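Local coordinates for lipolytic protein G-D-S-L family (Veillonella parvula DSM 2008, PDB 4RW0), which probably hydrolyses ester bonds of lipid-like or other acylated substrates, as a serine hydrolase of the GDSL lipase/acylhydrolase family with the SGNH fold, at residues D11-G16 and G108-I113; Y53-W58 and I96-T101; V60-V63 and T67-I70; N77-G82 and T86-T91. All coordinates share one frame; numbering follows the deposited sequence. Where two conformers were deposited one is given.

Contact 1: D11-G16 and G108-I113; sequences DSITRG and GLETQI
Asp11 holds its CG between the backbone N and the carbonyl carbon (chi1 63°), while Glu110 runs out extended beyond CG, and the two side chains approach from opposite directions. Their carboxyl planes differ by 27°. The closest pair is Asp11 OD2 and Glu110 OE2 at 2.7 Å, and Asp11 OD1 stands 3.0 Å from the same Glu110 OE2. Asp11 also fills the N-cap of helix 12-15: its OD1 accepts from Ile13 N at 2.9 Å, the N-H arriving on the anti side and tilted out of the carboxylate plane. This is the GDS signature of the family, in which Ser12 is the expected nucleophile, and a hydrogen bond between Ser12 OG and His165 NE2 is consistent with that role. Replacing Asp11 by an alanine would probably leave Ile13 N at the start of the helix without its cap and Glu110 OE2 without its close neighbour. Glu110 is steadied at its other oxygen, since OE1 accepts from Thr76 N. Beside the acids, Ile13 turns CG1 next to its backbone N and extends CD1 toward the loop, where it lies 3.9 Å from Glu110 OE2 and 3.9 Å from Thr111 OG1. The side chains of Ile13 and Glu110 both touch Met73 of strand 69-73.

Contact 2: Y53-W58 and I96-T101; sequences YNIENW and IELAST
Helix 53-58 and helix 96-100 run almost parallel, their axes 10.2 Å apart and inclined by 14°, with Ile55 CA and Ala99 CA the nearest pair of alpha carbons at 7.0 Å. Leu98 does most of the bridging. Its CG lies anti to the backbone N (chi1 173°), a setting that sends CD2 across to the facing helix, where it touches Ile55 CG2 and Glu56 CG, each at 3.6 Å. Against Ile55 the leucine slides past in the opposite direction, branch beside branch; against Glu56 it crosses at about a right angle and meets only the aliphatic part of that chain, whose carboxylate extends onward on the partly exposed side. Deeper in, Ile55 CG2 comes within 4.5 Å of Ala99 CA, and the small alanine probably allows the close approach there. Thr101 OG1 bonds back to Leu98 O at 2.7 Å. Toward the sheet, Ile55 packs on Leu72 and Phe9, and Ala99 on Ile70 and Val105. Two neighbouring, nearly parallel helices layered on one face of a parallel sheet are the outcome of beta-alpha-beta crossovers, as in the three-layered alpha/beta/alpha sandwich of SGNH hydrolases.

Contact 3: V60-V63 and T67-I70; sequences VTAV and TRHI
Arg68 and Val63 meet through a firm polar grip on one side and little more than a methyl contact on the other. The arginine leaves the backbone with CG anti to N (chi1 175°), continues extended, then bends at chi3, and this bend presents its NH1 and NH2 end-on to a single carbonyl oxygen. NH2 donates to Val63 O at 2.8 Å, and NH1 to the same Val63 O at 3.0 Å. The oxygen lies in the guanidinium plane; NH1 arrives almost in line with the C=O bond, whereas NH2 comes in tilted by 29° from the carbonyl plane. The same group has further partners: NE forms a salt bridge with Glu5, NH1 also donates to Lys102 O, and the ring of Trp58 packs against the side chain. The looser side consists of the exposed Val63 side chain, whose CG2 stands 3.6 Å from Arg68 NH2, and of Ala62 CB, 4.2 Å from Arg68 NH2. A leucine in place of Arg68 would probably leave Val63 O without both donors and Glu5 without its counter-charge, setting the loop freer to move. Just ahead of strand 69-73, the loop after helix 48-59 is closed by one cationic group that gives a carbonyl two hydrogen bonds and joins it to strand 4-10 and to the loop leading into strand 104-108, through charge and hydrogen bonding more than apolar packing.

Contact 4: N77-G82 and T86-T91; sequences NDILQG and TYVYKT
Asp78 reaches toward Tyr87 and Val88 from helix 77-80, and its CB and both carboxylate oxygens have partners. CB lies 3.8 Å from Val88 CG2. With CG turned beside the backbone N (chi1 -64°), the carboxylate is carried on to the edge of the Tyr87 ring: OD2 sits in the ring plane, 3.6 Å from Tyr87 CE2, the two planes being 46° apart. OD2 also accepts from a water at 2.7 Å, and that water is 2.7 Å from Tyr87 OH, so acid and phenol are joined indirectly as well. The other oxygen, OD1, is taken by Val48 N. On the same helix, the Ile79 side chain crosses that of Val88 at about a right angle, CG1 lying 4.1 Å from Val88 CG2, so that one methyl fits against both residues. Thr91 OG1 stands over one face of the Tyr87 ring, toward its rim, and bonds back to Tyr87 O at 2.7 Å. Asp78 belongs to the GTND stretch, a family block of the SGNH fold. The hairpin of helices 76-80 and 85-100 packs between helix 48-59, which meets Tyr87 and Thr91, and helix 120-138, which receives Ile79 and Val88.

Contact 1 is the most central of the four, its centre about 5 Å from that of the chain, and joins buried acids beside the probable nucleophile; the centres of the others lie about 14 to 17 Å from the chain's centre. Contact 4 borders it, Ile113 of the 108-113 loop packing against Ile79 and Leu80, and mixes apolar packing with a water bridge. Contacts 2 and 4 share helix 85-100, though they do not touch: contact 2, farther toward its C-terminal end, is almost wholly aliphatic. Contacts 2 and 3 meet where Trp58 packs on Arg68 and Ile70, and Ala99 on Ile70. Contact 3, partly at the surface, depends chiefly on a charged group and a carbonyl.

Contact 1: D11-G16 and G108-I113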
loop_
_atom_site.group_PDB
_atom_site.type_symbol
_atom_site.label_atom_id
_atom_site.label_comp_id
_atom_site.label_asym_id
_atom_site.label_seq_id
_atom_site.Cartn_x
_atom_site.Cartn_y
_atom_site.Cartn_z
ATOM N N ASP A 11 -5.429 1.171 3.921
ATOM C CA ASP A 11 -6.757 0.820 4.154
ATOM C C ASP A 11 -6.887 -0.724 4.453
ATOM O O ASP A 11 -5.987 -1.348 4.970
ATOM C CB ASP A 11 -7.606 1.314 3.014
ATOM C CG ASP A 11 -7.229 0.640 1.659
ATOM O OD1 ASP A 11 -6.526 -0.442 1.649
ATOM O OD2 ASP A 11 -7.515 1.300 0.617
ATOM N N SER A 12 -8.002 -1.314 4.119
ATOM C CA SER A 12 -8.218 -2.740 4.450
ATOM C C SER A 12 -7.330 -3.681 3.671
ATOM O O SER A 12 -7.055 -4.775 4.114
ATOM C CB SER A 12 -9.685 -3.048 4.270
ATOM O OG SER A 12 -9.907 -2.848 2.906
ATOM N N ILE A 13 -6.771 -3.218 2.556
ATOM C CA ILE A 13 -5.909 -4.055 1.729
ATOM C C ILE A 13 -4.490 -4.044 2.295
ATOM O O ILE A 13 -3.702 -4.939 2.047
ATOM C CB ILE A 13 -5.964 -3.594 0.244
ATOM C CG1 ILE A 13 -7.346 -3.890 -0.340
ATOM C CG2 ILE A 13 -4.928 -4.299 -0.608
ATOM C CD1 ILE A 13 -7.584 -3.314 -1.720
ATOM N N THR A 14 -4.138 -3.035 3.073
ATOM C CA THR A 14 -2.939 -3.101 3.858
ATOM C C THR A 14 -3.191 -3.847 5.223
ATOM O O THR A 14 -2.317 -4.567 5.741
ATOM C CB THR A 14 -2.431 -1.674 4.111
ATOM O OG1 THR A 14 -1.954 -1.147 2.867
ATOM C CG2 THR A 14 -1.349 -1.634 5.168
ATOM N N ARG A 15 -4.342 -3.621 5.825
ATOM C CA ARG A 15 -4.686 -4.286 7.129
ATOM C C ARG A 15 -4.758 -5.835 6.904
ATOM O O ARG A 15 -4.322 -6.604 7.737
ATOM C CB ARG A 15 -6.026 -3.814 7.638
ATOM C CG ARG A 15 -6.222 -3.880 9.130
ATOM C CD ARG A 15 -6.819 -5.181 9.549
ATOM N NE ARG A 15 -8.214 -5.401 9.135
ATOM C CZ ARG A 15 -8.781 -6.618 9.144
ATOM N NH1 ARG A 15 -8.113 -7.699 9.545
ATOM N NH2 ARG A 15 -10.012 -6.795 8.716
ATOM N N GLY A 16 -5.249 -6.266 5.761
ATOM C CA GLY A 16 -5.441 -7.699 5.471
ATOM C C GLY A 16 -6.852 -8.269 5.642
ATOM O O GLY A 16 -7.028 -9.335 6.205
ATOM N N GLY A 108 3.122 1.981 -2.200
ATOM C CA GLY A 108 2.471 0.826 -2.807
ATOM C C GLY A 108 1.476 1.293 -3.812
ATOM O O GLY A 108 0.789 2.283 -3.584
ATOM N N LEU A 109 1.423 0.648 -4.971
ATOM C CA LEU A 109 0.426 0.984 -5.988
ATOM C C LEU A 109 -0.738 0.058 -5.759
ATOM O O LEU A 109 -0.599 -1.146 -5.920
ATOM C CB LEU A 109 0.990 0.790 -7.393
ATOM C CG LEU A 109 2.319 1.476 -7.630
ATOM C CD1 LEU A 109 2.864 1.200 -9.041
ATOM C CD2 LEU A 109 2.206 2.974 -7.405
ATOM N N GLU A 110 -1.902 0.622 -5.474
ATOM C CA GLU A 110 -3.022 -0.159 -5.110
ATOM C C GLU A 110 -3.555 -0.973 -6.327
ATOM O O GLU A 110 -3.365 -0.600 -7.469
ATOM C CB GLU A 110 -4.113 0.690 -4.471
ATOM C CG GLU A 110 -4.905 -0.125 -3.420
ATOM C CD GLU A 110 -5.544 0.709 -2.274
ATOM O OE1 GLU A 110 -5.730 1.936 -2.454
ATOM O OE2 GLU A 110 -5.864 0.102 -1.211
ATOM N N THR A 111 -4.211 -2.049 -6.007
ATOM C CA THR A 111 -4.675 -3.050 -6.929
ATOM C C THR A 111 -5.960 -2.670 -7.611
ATOM O O THR A 111 -6.623 -1.694 -7.289
ATOM C CB THR A 111 -4.818 -4.379 -6.149
ATOM O OG1 THR A 111 -5.497 -4.144 -4.909
ATOM C CG2 THR A 111 -3.458 -4.933 -5.818
ATOM N N GLN A 112 -6.325 -3.444 -8.618
ATOM C CA GLN A 112 -7.424 -3.070 -9.490
ATOM C C GLN A 112 -8.798 -3.098 -8.871
ATOM O O GLN A 112 -9.069 -3.836 -7.933
ATOM C CB GLN A 112 -7.402 -3.975 -10.738
ATOM C CG GLN A 112 -7.971 -5.371 -10.486
ATOM C CD GLN A 112 -7.347 -6.409 -11.432
ATOM O OE1 GLN A 112 -6.128 -6.584 -11.474
ATOM N NE2 GLN A 112 -8.189 -7.130 -12.150
ATOM N N ILE A 113 -9.684 -2.302 -9.436
ATOM C CA ILE A 113 -11.096 -2.338 -9.098
ATOM C C ILE A 113 -11.739 -3.312 -10.116
ATOM O O ILE A 113 -12.079 -2.930 -11.260
ATOM C CB ILE A 113 -11.710 -0.911 -9.089
ATOM C CG1 ILE A 113 -11.014 -0.091 -7.970
ATOM C CG2 ILE A 113 -13.220 -1.006 -8.809
ATOM C CD1 ILE A 113 -11.632 1.218 -7.680
#

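Contact 2: Y53-W58 and I96-T101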
loop_
_atom_site.group_PDB
_atom_site.type_symbol
_atom_site.label_atom_id
_atom_site.label_comp_id
_atom_site.label_asym_id
_atom_site.label_seq_id
_atom_site.Cartn_x
_atom_site.Cartn_y
_atom_site.Cartn_z
ATOM N N TYR A 53 -4.453 11.570 8.647
ATOM C CA TYR A 53 -4.692 11.689 10.084
ATOM C C TYR A 53 -3.978 10.603 10.903
ATOM O O TYR A 53 -3.389 10.864 11.966
ATOM C CB TYR A 53 -6.187 11.719 10.439
ATOM C CG TYR A 53 -7.009 12.811 9.764
ATOM C CD1 TYR A 53 -6.458 14.063 9.393
ATOM C CD2 TYR A 53 -8.330 12.578 9.434
ATOM C CE1 TYR A 53 -7.223 15.027 8.726
ATOM C CE2 TYR A 53 -9.108 13.524 8.757
ATOM C CZ TYR A 53 -8.556 14.777 8.453
ATOM O OH TYR A 53 -9.407 15.586 7.755
ATOM N N ASN A 54 -4.016 9.354 10.406
ATOM C CA ASN A 54 -3.280 8.279 11.089
ATOM C C ASN A 54 -1.819 8.537 11.158
ATOM O O ASN A 54 -1.176 8.270 12.159
ATOM C CB ASN A 54 -3.574 6.936 10.450
ATOM C CG ASN A 54 -5.033 6.510 10.641
ATOM O OD1 ASN A 54 -5.699 6.901 11.573
ATOM N ND2 ASN A 54 -5.492 5.655 9.781
ATOM N N ILE A 55 -1.260 9.070 10.055
ATOM C CA ILE A 55 0.150 9.329 10.019
ATOM C C ILE A 55 0.504 10.448 11.000
ATOM O O ILE A 55 1.498 10.382 11.690
ATOM C CB ILE A 55 0.585 9.717 8.584
ATOM C CG1 ILE A 55 0.431 8.532 7.683
ATOM C CG2 ILE A 55 2.005 10.119 8.535
ATOM C CD1 ILE A 55 0.583 8.897 6.203
ATOM N N GLU A 56 -0.327 11.461 11.043
ATOM C CA GLU A 56 -0.064 12.606 11.985
ATOM C C GLU A 56 -0.137 12.115 13.383
ATOM O O GLU A 56 0.690 12.491 14.221
ATOM C CB GLU A 56 -1.105 13.724 11.831
ATOM C CG GLU A 56 -1.129 14.448 10.482
ATOM C CD GLU A 56 -2.392 15.346 10.263
ATOM O OE1 GLU A 56 -3.400 15.151 10.997
ATOM O OE2 GLU A 56 -2.407 16.189 9.299
ATOM N N ASN A 57 -1.119 11.259 13.697
ATOM C CA ASN A 57 -1.263 10.846 15.131
ATOM C C ASN A 57 -0.090 9.989 15.557
ATOM O O ASN A 57 0.397 10.067 16.686
ATOM C CB ASN A 57 -2.582 10.078 15.367
ATOM C CG ASN A 57 -3.819 10.930 15.079
ATOM O OD1 ASN A 57 -3.779 12.168 15.142
ATOM N ND2 ASN A 57 -4.900 10.278 14.689
ATOM N N TRP A 58 0.451 9.217 14.629
ATOM C CA TRP A 58 1.681 8.487 14.949
ATOM C C TRP A 58 2.885 9.424 15.001
ATOM O O TRP A 58 3.746 9.335 15.888
ATOM C CB TRP A 58 1.923 7.347 13.895
ATOM C CG TRP A 58 3.345 6.853 13.865
ATOM C CD1 TRP A 58 3.884 6.005 14.733
ATOM C CD2 TRP A 58 4.377 7.245 12.972
ATOM N NE1 TRP A 58 5.211 5.830 14.460
ATOM C CE2 TRP A 58 5.521 6.556 13.340
ATOM C CE3 TRP A 58 4.434 8.095 11.884
ATOM C CZ2 TRP A 58 6.734 6.733 12.724
ATOM C CZ3 TRP A 58 5.663 8.218 11.176
ATOM C CH2 TRP A 58 6.796 7.600 11.634
ATOM N N ILE A 96 2.851 11.538 1.481
ATOM C CA ILE A 96 4.217 11.155 1.245
ATOM C C ILE A 96 5.178 12.198 1.792
ATOM O O ILE A 96 6.202 11.865 2.411
ATOM C CB ILE A 96 4.469 10.924 -0.273
ATOM C CG1 ILE A 96 3.698 9.710 -0.818
ATOM C CG2 ILE A 96 5.949 10.807 -0.578
ATOM C CD1 ILE A 96 3.542 9.694 -2.336
ATOM N N GLU A 97 4.825 13.465 1.616
ATOM C CA GLU A 97 5.680 14.605 2.162
ATOM C C GLU A 97 5.683 14.602 3.667
ATOM O O GLU A 97 6.745 14.715 4.296
ATOM C CB GLU A 97 5.168 15.930 1.642
ATOM C CG GLU A 97 5.334 16.052 0.136
ATOM C CD GLU A 97 4.655 17.295 -0.479
ATOM O OE1 GLU A 97 3.759 17.944 0.157
ATOM O OE2 GLU A 97 5.029 17.600 -1.639
ATOM N N LEU A 98 4.519 14.347 4.259
ATOM C CA LEU A 98 4.452 14.230 5.707
ATOM C C LEU A 98 5.256 13.067 6.230
ATOM O O LEU A 98 6.140 13.233 7.078
ATOM C CB LEU A 98 2.990 14.146 6.150
ATOM C CG LEU A 98 2.788 13.859 7.637
ATOM C CD1 LEU A 98 3.394 15.002 8.481
ATOM C CD2 LEU A 98 1.307 13.595 7.938
ATOM N N ALA A 99 5.035 11.847 5.687
ATOM C CA ALA A 99 5.782 10.703 6.180
ATOM C C ALA A 99 7.286 10.852 5.998
ATOM O O ALA A 99 8.075 10.361 6.815
ATOM C CB ALA A 99 5.253 9.415 5.472
ATOM N N SER A 100 7.703 11.554 4.952
ATOM C CA SER A 100 9.142 11.758 4.697
ATOM C C SER A 100 9.905 12.486 5.775
ATOM O O SER A 100 11.121 12.323 5.875
ATOM C CB SER A 100 9.394 12.560 3.426
ATOM O OG SER A 100 9.045 11.703 2.375
ATOM N N THR A 101 9.188 13.201 6.633
ATOM C CA THR A 101 9.860 13.892 7.735
ATOM C C THR A 101 10.221 12.960 8.866
ATOM O O THR A 101 10.987 13.369 9.746
ATOM C CB THR A 101 8.982 15.013 8.287
ATOM O OG1 THR A 101 7.796 14.444 8.850
ATOM C CG2 THR A 101 8.591 16.015 7.187
#

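Contact 3: V60-V63 and T67-I70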
loop_
_atom_site.group_PDB
_atom_site.type_symbol
_atom_site.label_atom_id
_atom_site.label_comp_id
_atom_site.label_asym_id
_atom_site.label_seq_id
_atom_site.Cartn_x
_atom_site.Cartn_y
_atom_site.Cartn_z
ATOM N N VAL A 60 3.486 12.478 15.718
ATOM C CA VAL A 60 3.677 13.291 16.936
ATOM C C VAL A 60 4.185 12.537 18.102
ATOM O O VAL A 60 4.643 13.165 19.017
ATOM C CB VAL A 60 2.399 14.032 17.390
ATOM C CG1 VAL A 60 2.095 15.076 16.362
ATOM C CG2 VAL A 60 1.205 13.093 17.680
ATOM N N THR A 61 4.133 11.186 18.066
ATOM C CA THR A 61 4.719 10.346 19.095
ATOM C C THR A 61 5.974 9.648 18.716
ATOM O O THR A 61 6.540 8.932 19.526
ATOM C CB THR A 61 3.785 9.156 19.472
ATOM O OG1 THR A 61 3.620 8.224 18.355
ATOM C CG2 THR A 61 2.438 9.665 19.758
ATOM N N ALA A 62 6.389 9.759 17.465
ATOM C CA ALA A 62 7.485 8.911 16.954
ATOM C C ALA A 62 8.858 9.302 17.416
ATOM O O ALA A 62 9.187 10.455 17.386
ATOM C CB ALA A 62 7.474 8.908 15.438
ATOM N N VAL A 63 9.650 8.345 17.841
ATOM C CA VAL A 63 11.067 8.588 18.144
ATOM C C VAL A 63 11.861 8.804 16.853
ATOM O O VAL A 63 11.456 8.358 15.766
ATOM C CB VAL A 63 11.669 7.442 18.924
ATOM C CG1 VAL A 63 10.873 7.187 20.195
ATOM C CG2 VAL A 63 11.710 6.172 18.070
ATOM N N THR A 67 17.031 4.715 10.393
ATOM C CA THR A 67 16.772 3.643 9.428
ATOM C C THR A 67 15.309 3.231 9.206
ATOM O O THR A 67 15.015 2.272 8.436
ATOM C CB THR A 67 17.535 2.397 9.790
ATOM O OG1 THR A 67 17.024 1.881 11.024
ATOM C CG2 THR A 67 19.071 2.734 9.835
ATOM N N ARG A 68 14.382 3.948 9.831
ATOM C CA ARG A 68 12.949 3.651 9.640
ATOM C C ARG A 68 12.495 3.836 8.217
ATOM O O ARG A 68 12.840 4.812 7.574
ATOM C CB ARG A 68 12.092 4.519 10.581
ATOM C CG ARG A 68 10.575 4.403 10.407
ATOM C CD ARG A 68 9.876 5.485 11.190
ATOM N NE ARG A 68 10.020 5.303 12.595
ATOM C CZ ARG A 68 10.414 6.260 13.449
ATOM N NH1 ARG A 68 10.658 7.487 13.030
ATOM N NH2 ARG A 68 10.436 6.006 14.737
ATOM N N HIS A 69 11.667 2.896 7.742
ATOM C CA HIS A 69 10.894 3.065 6.544
ATOM C C HIS A 69 9.406 3.118 6.864
ATOM O O HIS A 69 8.924 2.533 7.848
ATOM C CB HIS A 69 11.233 1.916 5.511
ATOM C CG HIS A 69 12.611 2.062 4.917
ATOM N ND1 HIS A 69 13.764 1.759 5.618
ATOM C CD2 HIS A 69 13.019 2.436 3.679
ATOM C CE1 HIS A 69 14.820 1.967 4.854
ATOM N NE2 HIS A 69 14.396 2.409 3.683
ATOM N N ILE A 70 8.696 3.843 6.052
ATOM C CA ILE A 70 7.271 4.064 6.184
ATOM C C ILE A 70 6.624 3.678 4.870
ATOM O O ILE A 70 6.830 4.315 3.832
ATOM C CB ILE A 70 6.933 5.496 6.553
ATOM C CG1 ILE A 70 7.642 5.872 7.814
ATOM C CG2 ILE A 70 5.429 5.723 6.675
ATOM C CD1 ILE A 70 7.695 7.320 8.080
#

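Contact 4: N77-G82 and T86-T91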
loop_
_atom_site.group_PDB
_atom_site.type_symbol
_atom_site.label_atom_id
_atom_site.label_comp_id
_atom_site.label_asym_id
_atom_site.label_seq_id
_atom_site.Cartn_x
_atom_site.Cartn_y
_atom_site.Cartn_z
ATOM N N ASN A 77 -10.883 3.471 -1.517
ATOM C CA ASN A 77 -12.188 3.943 -1.022
ATOM C C ASN A 77 -12.638 5.270 -1.619
ATOM O O ASN A 77 -13.831 5.484 -1.863
ATOM C CB ASN A 77 -12.210 3.959 0.497
ATOM C CG ASN A 77 -12.196 2.511 1.063
ATOM O OD1 ASN A 77 -12.993 1.643 0.614
ATOM N ND2 ASN A 77 -11.269 2.228 1.998
ATOM N N ASP A 78 -11.679 6.125 -1.888
ATOM C CA ASP A 78 -11.962 7.426 -2.507
ATOM C C ASP A 78 -12.448 7.215 -3.935
ATOM O O ASP A 78 -13.456 7.801 -4.319
ATOM C CB ASP A 78 -10.731 8.289 -2.530
ATOM C CG ASP A 78 -10.241 8.647 -1.103
ATOM O OD1 ASP A 78 -9.477 7.867 -0.461
ATOM O OD2 ASP A 78 -10.659 9.702 -0.623
ATOM N N ILE A 79 -11.782 6.330 -4.678
ATOM C CA ILE A 79 -12.170 6.041 -6.042
ATOM C C ILE A 79 -13.536 5.402 -6.079
ATOM O O ILE A 79 -14.414 5.782 -6.903
ATOM C CB ILE A 79 -11.102 5.258 -6.731
ATOM C CG1 ILE A 79 -9.866 6.116 -6.840
ATOM C CG2 ILE A 79 -11.548 4.771 -8.117
ATOM C CD1 ILE A 79 -8.637 5.310 -7.284
ATOM N N LEU A 80 -13.805 4.471 -5.159
ATOM C CA LEU A 80 -15.128 3.881 -5.121
ATOM C C LEU A 80 -16.220 4.906 -4.801
ATOM O O LEU A 80 -17.347 4.748 -5.180
ATOM C CB LEU A 80 -15.230 2.775 -4.103
ATOM C CG LEU A 80 -14.461 1.514 -4.484
ATOM C CD1 LEU A 80 -14.418 0.619 -3.248
ATOM C CD2 LEU A 80 -15.111 0.783 -5.646
ATOM N N GLN A 81 -15.895 5.939 -4.063
ATOM C CA GLN A 81 -16.860 6.963 -3.737
ATOM C C GLN A 81 -16.927 8.075 -4.768
ATOM O O GLN A 81 -17.635 9.007 -4.579
ATOM C CB GLN A 81 -16.544 7.535 -2.362
ATOM C CG GLN A 81 -17.015 6.566 -1.293
ATOM C CD GLN A 81 -16.481 6.886 0.078
ATOM O OE1 GLN A 81 -15.707 7.835 0.261
ATOM N NE2 GLN A 81 -16.891 6.092 1.067
ATOM N N GLY A 82 -16.167 8.001 -5.841
ATOM C CA GLY A 82 -16.345 8.937 -6.909
ATOM C C GLY A 82 -15.278 9.979 -7.062
ATOM O O GLY A 82 -15.376 10.744 -7.989
ATOM N N THR A 86 -6.992 13.172 -9.862
ATOM C CA THR A 86 -6.274 14.365 -9.406
ATOM C C THR A 86 -6.372 14.546 -7.870
ATOM O O THR A 86 -5.356 14.786 -7.209
ATOM C CB THR A 86 -6.758 15.624 -10.170
ATOM O OG1 THR A 86 -6.443 15.434 -11.567
ATOM C CG2 THR A 86 -6.017 16.840 -9.628
ATOM N N TYR A 87 -7.567 14.393 -7.321
ATOM C CA TYR A 87 -7.750 14.494 -5.890
ATOM C C TYR A 87 -6.903 13.403 -5.154
ATOM O O TYR A 87 -6.152 13.685 -4.177
ATOM C CB TYR A 87 -9.220 14.389 -5.510
ATOM C CG TYR A 87 -9.351 14.247 -4.016
ATOM C CD1 TYR A 87 -9.183 15.362 -3.161
ATOM C CD2 TYR A 87 -9.546 13.001 -3.427
ATOM C CE1 TYR A 87 -9.252 15.228 -1.781
ATOM C CE2 TYR A 87 -9.616 12.851 -2.051
ATOM C CZ TYR A 87 -9.476 13.956 -1.221
ATOM O OH TYR A 87 -9.470 13.798 0.172
ATOM N N VAL A 88 -7.034 12.158 -5.635
ATOM C CA VAL A 88 -6.380 11.010 -4.995
ATOM C C VAL A 88 -4.900 11.152 -5.019
ATOM O O VAL A 88 -4.224 11.067 -3.961
ATOM C CB VAL A 88 -6.890 9.671 -5.581
ATOM C CG1 VAL A 88 -6.134 8.508 -4.960
ATOM C CG2 VAL A 88 -8.337 9.534 -5.235
ATOM N N TYR A 89 -4.361 11.485 -6.207
ATOM C CA TYR A 89 -2.937 11.696 -6.328
ATOM C C TYR A 89 -2.393 12.829 -5.458
ATOM O O TYR A 89 -1.378 12.655 -4.781
ATOM C CB TYR A 89 -2.500 11.869 -7.809
ATOM C CG TYR A 89 -1.067 12.343 -7.989
ATOM C CD1 TYR A 89 -0.010 11.495 -7.791
ATOM C CD2 TYR A 89 -0.787 13.651 -8.413
ATOM C CE1 TYR A 89 1.268 11.917 -7.924
ATOM C CE2 TYR A 89 0.507 14.083 -8.554
ATOM C CZ TYR A 89 1.509 13.218 -8.305
ATOM O OH TYR A 89 2.796 13.594 -8.438
ATOM N N LYS A 90 -3.063 13.965 -5.475
ATOM C CA LYS A 90 -2.606 15.139 -4.711
ATOM C C LYS A 90 -2.571 14.851 -3.221
ATOM O O LYS A 90 -1.637 15.278 -2.498
ATOM C CB LYS A 90 -3.557 16.344 -4.919
ATOM C CG LYS A 90 -3.129 17.394 -5.943
ATOM C CD LYS A 90 -2.174 16.889 -7.036
ATOM C CE LYS A 90 -2.386 17.588 -8.391
ATOM N NZ LYS A 90 -2.777 19.032 -8.285
ATOM N N THR A 91 -3.599 14.142 -2.747
ATOM C CA THR A 91 -3.699 13.881 -1.317
ATOM C C THR A 91 -2.624 12.863 -0.927
ATOM O O THR A 91 -2.023 12.984 0.157
ATOM C CB THR A 91 -5.093 13.447 -0.997
ATOM O OG1 THR A 91 -6.027 14.349 -1.608
ATOM C CG2 THR A 91 -5.297 13.308 0.440
HETATM O O HOH W 1 -9.661 11.329 1.275
#